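Side-chain contact in hydrogenase maturation protease (Wolinella succinogenes, PDB 3PU6), which probably acts as an endopeptidase that matures and thereby activates a hydrogenase: residues L76-D80 / E81-L85. Numbering follows the deposited sequence.
Sequences LDLSD and ERTYL
Asp80 N-caps the short helix 81-85, its carboxylate reaching the amide of Thr83 at the helix start. With CG anti to its backbone N (chi1 -173°), Asp80 brings OD2 to 3.1 Å from Thr83 N, a bent bond of 144° whose donor stands well above the carboxylate plane. The hydroxyl OG1 of Thr83 also lies next to Asp80 OD2, modelled too close for its exact placement to be trusted. The backbone starts the helix at the same point: Tyr84 N donates to Asp80 O over 2.8 Å, almost straight at 165°. The other branch of Thr83, methyl CG2, packs 3.9 Å from Leu78 CD2 and 4.0 Å from Leu76 CD2, thus touching both the turn (Leu78) and the strand end (Leu76). Farther along, Leu78 CB lies 4.3 Å from Tyr84 CD1, approaching the ring obliquely; both side chains also rest on Ile97 of helix 94-103, and Arg101 makes a cation-pi contact with Tyr84. Between strand and helix the chain reverses in a type I turn, closed by Asp80 N donating to Asp77 O at 3.0 Å. Edge strand, tight turn and Asp N-cap together form a compact strand-to-helix connection at the surface of this mixed alpha/beta fold.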
loop_
_atom_site.group_PDB
_atom_site.type_symbol
_atom_site.label_atom_id
_atom_site.label_comp_id
_atom_site.label_asym_id
_atom_site.label_seq_id
_atom_site.Cartn_x
_atom_site.Cartn_y
_atom_site.Cartn_z
ATOM N N LEU A 76 -3.014 3.671 -9.064
ATOM C CA LEU A 76 -2.861 4.971 -9.718
ATOM C C LEU A 76 -1.555 5.701 -9.433
ATOM O O LEU A 76 -1.038 5.649 -8.331
ATOM C CB LEU A 76 -4.000 5.886 -9.294
ATOM C CG LEU A 76 -5.441 5.423 -9.478
ATOM C CD1 LEU A 76 -6.221 5.894 -8.314
ATOM C CD2 LEU A 76 -6.023 5.987 -10.740
ATOM N N ASP A 77 -1.050 6.422 -10.426
ATOM C CA ASP A 77 0.160 7.209 -10.270
ATOM C C ASP A 77 -0.188 8.637 -9.917
ATOM O O ASP A 77 -0.558 9.415 -10.798
ATOM C CB ASP A 77 0.954 7.209 -11.575
ATOM C CG ASP A 77 2.089 8.230 -11.581
ATOM O OD1 ASP A 77 2.516 8.684 -10.487
ATOM O OD2 ASP A 77 2.553 8.567 -12.696
ATOM N N LEU A 78 -0.051 8.989 -8.636
ATOM C CA LEU A 78 -0.466 10.316 -8.145
ATOM C C LEU A 78 0.525 11.427 -8.477
ATOM O O LEU A 78 0.307 12.583 -8.145
ATOM C CB LEU A 78 -0.825 10.277 -6.661
ATOM C CG LEU A 78 -1.936 9.250 -6.416
ATOM C CD1 LEU A 78 -2.371 9.246 -4.980
ATOM C CD2 LEU A 78 -3.133 9.482 -7.330
ATOM N N SER A 79 1.602 11.054 -9.156
ATOM C CA SER A 79 2.481 11.993 -9.834
ATOM C C SER A 79 1.719 12.724 -10.940
ATOM O O SER A 79 1.945 13.907 -11.202
ATOM C CB SER A 79 3.678 11.242 -10.431
ATOM O OG SER A 79 4.027 11.742 -11.711
ATOM N N ASP A 80 0.816 12.015 -11.599
ATOM C CA ASP A 80 -0.045 12.649 -12.576
ATOM C C ASP A 80 -0.992 13.620 -11.873
ATOM O O ASP A 80 -1.799 13.213 -11.046
ATOM C CB ASP A 80 -0.852 11.601 -13.331
ATOM C CG ASP A 80 -1.633 12.200 -14.470
ATOM O OD1 ASP A 80 -0.977 12.775 -15.354
ATOM O OD2 ASP A 80 -2.883 12.112 -14.484
ATOM N N GLU A 81 -0.899 14.899 -12.211
ATOM C CA GLU A 81 -1.665 15.932 -11.509
ATOM C C GLU A 81 -3.178 15.810 -11.675
ATOM O O GLU A 81 -3.934 15.891 -10.712
ATOM C CB GLU A 81 -1.224 17.322 -11.957
ATOM C CG GLU A 81 -1.316 18.363 -10.856
ATOM C CD GLU A 81 -0.386 18.050 -9.692
ATOM O OE1 GLU A 81 0.744 17.548 -9.938
ATOM O OE2 GLU A 81 -0.788 18.310 -8.533
ATOM N N ARG A 82 -3.609 15.647 -12.914
ATOM C CA ARG A 82 -5.002 15.418 -13.214
ATOM C C ARG A 82 -5.539 14.291 -12.334
ATOM O O ARG A 82 -6.592 14.420 -11.703
ATOM C CB ARG A 82 -5.117 15.050 -14.683
ATOM C CG ARG A 82 -6.460 15.299 -15.263
ATOM C CD ARG A 82 -6.381 15.381 -16.773
ATOM N NE ARG A 82 -7.712 15.213 -17.354
ATOM C CZ ARG A 82 -8.097 14.152 -18.059
ATOM N NH1 ARG A 82 -7.246 13.168 -18.312
ATOM N NH2 ARG A 82 -9.338 14.088 -18.530
ATOM N N THR A 83 -4.787 13.195 -12.288
ATOM C CA THR A 83 -5.125 12.026 -11.486
ATOM C C THR A 83 -5.181 12.350 -9.994
ATOM O O THR A 83 -6.134 11.995 -9.306
ATOM C CB THR A 83 -4.116 10.893 -11.731
ATOM O OG1 THR A 83 -4.051 10.617 -13.131
ATOM C CG2 THR A 83 -4.517 9.637 -11.005
ATOM N N TYR A 84 -4.162 13.024 -9.489
ATOM C CA TYR A 84 -4.189 13.432 -8.096
ATOM C C TYR A 84 -5.472 14.215 -7.816
ATOM O O TYR A 84 -6.189 13.946 -6.838
ATOM C CB TYR A 84 -2.974 14.292 -7.766
ATOM C CG TYR A 84 -2.977 14.775 -6.344
ATOM C CD1 TYR A 84 -2.801 13.883 -5.296
ATOM C CD2 TYR A 84 -3.166 16.121 -6.043
ATOM C CE1 TYR A 84 -2.812 14.314 -3.981
ATOM C CE2 TYR A 84 -3.179 16.568 -4.731
ATOM C CZ TYR A 84 -3.002 15.659 -3.697
ATOM O OH TYR A 84 -3.005 16.082 -2.377
ATOM N N LEU A 85 -5.752 15.175 -8.696
ATOM C CA LEU A 85 -6.901 16.063 -8.551
ATOM C C LEU A 85 -8.240 15.333 -8.415
ATOM O O LEU A 85 -9.063 15.708 -7.582
ATOM C CB LEU A 85 -6.966 17.066 -9.710
ATOM C CG LEU A 85 -5.818 18.078 -9.825
ATOM C CD1 LEU A 85 -5.999 18.970 -11.056
ATOM C CD2 LEU A 85 -5.660 18.910 -8.549
#